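Local atomic coordinates of elafin (PDB entry 1FLE), a protein that is a skin-derived inhibitor specific for neutrophil and pancreatic elastases and may prevent elastase-mediated tissue proteolysis. Residues I21-L26 / G47-A52. Numbering follows the deposited sequence.
Sequences IRCAML and GSCGMA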
ATOM      1  N   ILE B  21     -11.258   0.128  -9.474  1.00 27.15           N
ATOM      2  CA  ILE B  21     -10.275   0.291  -8.392  1.00 25.96           C
ATOM      3  C   ILE B  21      -8.886   0.314  -9.073  1.00 25.96           C
ATOM      4  O   ILE B  21      -8.651  -0.340 -10.119  1.00 25.41           O
ATOM      5  CB  ILE B  21     -10.419  -0.765  -7.286  1.00 25.80           C
ATOM      6  CG1 ILE B  21      -9.808  -2.115  -7.775  1.00 26.01           C
ATOM      7  CG2 ILE B  21     -11.879  -1.005  -6.799  1.00 25.87           C
ATOM      8  CD1 ILE B  21      -9.980  -3.260  -6.757  1.00 27.28           C
ATOM      9  N   ARG B  22      -7.998   1.069  -8.454  1.00 24.94           N
ATOM     10  CA  ARG B  22      -6.631   1.208  -8.945  1.00 24.86           C
ATOM     11  C   ARG B  22      -5.662   0.987  -7.778  1.00 22.90           C
ATOM     12  O   ARG B  22      -5.877   1.575  -6.716  1.00 22.16           O
ATOM     13  CB  ARG B  22      -6.353   2.564  -9.581  1.00 29.35           C
ATOM     14  CG  ARG B  22      -6.303   2.664 -11.099  1.00 34.89           C
ATOM     15  CD  ARG B  22      -5.034   3.413 -11.520  1.00 40.20           C
ATOM     16  NE  ARG B  22      -3.899   2.548 -11.428  1.00 45.08           N
ATOM     17  CZ  ARG B  22      -2.583   2.528 -11.344  1.00 46.41           C
ATOM     18  NH1 ARG B  22      -1.756   3.561 -11.303  1.00 46.36           N
ATOM     19  NH2 ARG B  22      -1.992   1.287 -11.323  1.00 48.42           N
ATOM     20  N   CYS B  23      -4.656   0.156  -7.987  1.00 21.12           N
ATOM     21  CA  CYS B  23      -3.653  -0.028  -6.884  1.00 20.33           C
ATOM     22  C   CYS B  23      -3.016   1.357  -6.744  1.00 19.41           C
ATOM     23  O   CYS B  23      -2.977   2.151  -7.709  1.00 20.38           O
ATOM     24  CB  CYS B  23      -2.704  -1.132  -7.171  1.00 20.67           C
ATOM     25  SG  CYS B  23      -1.695  -0.801  -8.699  1.00 20.33           S
ATOM     26  N   ALA B  24      -2.606   1.705  -5.563  1.00 17.91           N
ATOM     27  CA  ALA B  24      -2.104   3.055  -5.318  1.00 16.50           C
ATOM     28  C   ALA B  24      -0.601   3.167  -5.597  1.00 15.80           C
ATOM     29  O   ALA B  24       0.144   3.805  -4.808  1.00 14.82           O
ATOM     30  CB  ALA B  24      -2.562   3.467  -3.910  1.00 16.84           C
ATOM     31  N   MET B  25      -0.229   2.545  -6.720  1.00 14.64           N
ATOM     32  CA  MET B  25       1.141   2.479  -7.253  1.00 14.45           C
ATOM     33  C   MET B  25       1.171   2.972  -8.730  1.00 14.59           C
ATOM     34  O   MET B  25       0.317   2.698  -9.559  1.00 12.59           O
ATOM     35  CB  MET B  25       1.677   1.039  -7.224  1.00 14.49           C
ATOM     36  CG  MET B  25       3.183   1.010  -7.221  1.00 13.17           C
ATOM     37  SD  MET B  25       3.763  -0.707  -7.353  1.00 14.00           S
ATOM     38  CE  MET B  25       2.850  -1.338  -8.754  1.00 12.82           C
ATOM     39  N   LEU B  26       2.238   3.701  -8.961  1.00 15.95           N
ATOM     40  CA  LEU B  26       2.617   4.282 -10.251  1.00 17.33           C
ATOM     41  C   LEU B  26       3.291   3.186 -11.090  1.00 18.30           C
ATOM     42  O   LEU B  26       4.126   2.417 -10.550  1.00 18.74           O
ATOM     43  CB  LEU B  26       3.604   5.407  -9.940  1.00 17.45           C
ATOM     44  CG  LEU B  26       3.342   6.839 -10.232  1.00 17.72           C
ATOM     45  CD1 LEU B  26       1.893   7.279 -10.103  1.00 18.00           C
ATOM     46  CD2 LEU B  26       4.236   7.695  -9.328  1.00 17.21           C
ATOM     47  N   GLY B  47      -6.568  -3.639 -15.859  1.00 27.24           N
ATOM     48  CA  GLY B  47      -7.031  -4.311 -14.642  1.00 25.56           C
ATOM     49  C   GLY B  47      -6.972  -3.332 -13.463  1.00 25.91           C
ATOM     50  O   GLY B  47      -6.912  -2.080 -13.575  1.00 25.89           O
ATOM     51  N   SER B  48      -7.003  -3.911 -12.280  1.00 25.35           N
ATOM     52  CA  SER B  48      -6.918  -3.241 -10.983  1.00 24.85           C
ATOM     53  C   SER B  48      -5.486  -2.799 -10.654  1.00 24.79           C
ATOM     54  O   SER B  48      -5.292  -1.873  -9.824  1.00 24.92           O
ATOM     55  CB  SER B  48      -7.493  -4.168  -9.917  1.00 23.79           C
ATOM     56  OG  SER B  48      -6.582  -5.285  -9.761  1.00 23.07           O
ATOM     57  N   CYS B  49      -4.477  -3.417 -11.245  1.00 24.38           N
ATOM     58  CA  CYS B  49      -3.059  -3.047 -11.026  1.00 24.35           C
ATOM     59  C   CYS B  49      -2.197  -3.386 -12.250  1.00 24.28           C
ATOM     60  O   CYS B  49      -1.198  -4.114 -12.154  1.00 25.01           O
ATOM     61  CB  CYS B  49      -2.498  -3.622  -9.735  1.00 22.11           C
ATOM     62  SG  CYS B  49      -1.076  -2.731  -9.083  1.00 20.18           S
ATOM     63  N   GLY B  50      -2.525  -2.813 -13.381  1.00 24.26           N
ATOM     64  CA  GLY B  50      -1.764  -3.092 -14.632  1.00 24.35           C
ATOM     65  C   GLY B  50      -2.658  -3.826 -15.619  1.00 24.35           C
ATOM     66  O   GLY B  50      -3.810  -4.161 -15.270  1.00 24.38           O
ATOM     67  N   MET B  51      -2.132  -4.109 -16.807  1.00 24.51           N
ATOM     68  CA  MET B  51      -2.906  -4.812 -17.842  1.00 24.75           C
ATOM     69  C   MET B  51      -2.814  -6.325 -17.640  1.00 24.12           C
ATOM     70  O   MET B  51      -1.782  -6.933 -17.351  1.00 23.22           O
ATOM     71  CB  MET B  51      -2.522  -4.357 -19.225  1.00 27.72           C
ATOM     72  CG  MET B  51      -2.976  -2.934 -19.435  1.00 30.57           C
ATOM     73  SD  MET B  51      -2.523  -2.509 -21.174  1.00 34.98           S
ATOM     74  CE  MET B  51      -4.144  -2.751 -21.937  1.00 33.46           C
ATOM     75  N   ALA B  52      -3.996  -6.892 -17.786  1.00 23.79           N
ATOM     76  CA  ALA B  52      -4.253  -8.323 -17.628  1.00 24.56           C
ATOM     77  C   ALA B  52      -5.278  -8.787 -18.657  1.00 25.08           C
ATOM     78  O   ALA B  52      -5.955  -8.003 -19.316  1.00 24.95           O
ATOM     79  CB  ALA B  52      -4.727  -8.525 -16.179  1.00 24.03           C
TER
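Cys23 and Cys49 are joined by a disulfide, SG to SG 2.1 Å, with a torsion of 74° about the S-S bond. The two sulfurs leave their backbones differently: SG of Cys49 lies anti to its own N (chi1 -157°), whereas SG of Cys23 sits between its backbone N and carbonyl carbon. The main chains are tied too: Cys23 N donates to Ser48 O, the carbonyl just before Cys49, at 2.8 Å, meeting it almost head-on, although the hydrogen bond is bent at the hydrogen, 141°. The same oxygen receives a CA-H...O contact from Arg22 CA, and Ser48 CA returns one to Ile21 O at 3.5 Å. This is part of the WAP four-disulfide core, the elastase-inhibitor domain of elafin: the cross-link fastens strand 21-23 to the turn connecting strands 43-46 and 51-54 of the antiparallel hairpin. Within that turn Gly47 N donates a hydrogen bond to Gly50 O, and the positive phi of Gly50 suits a glycine. Ser48 presents its CB to Ile21 CG1 at 3.8 Å, while its OG is hydrogen-bonded to the backbone of a chain of another protein; Arg22 and Cys23 also pair in an antiparallel ladder with a strand of that chain. Beyond the disulfide, Met25 bends at its last torsion and brings CE to 4.2 Å from Cys49 SG; Pro28 touches both cysteines.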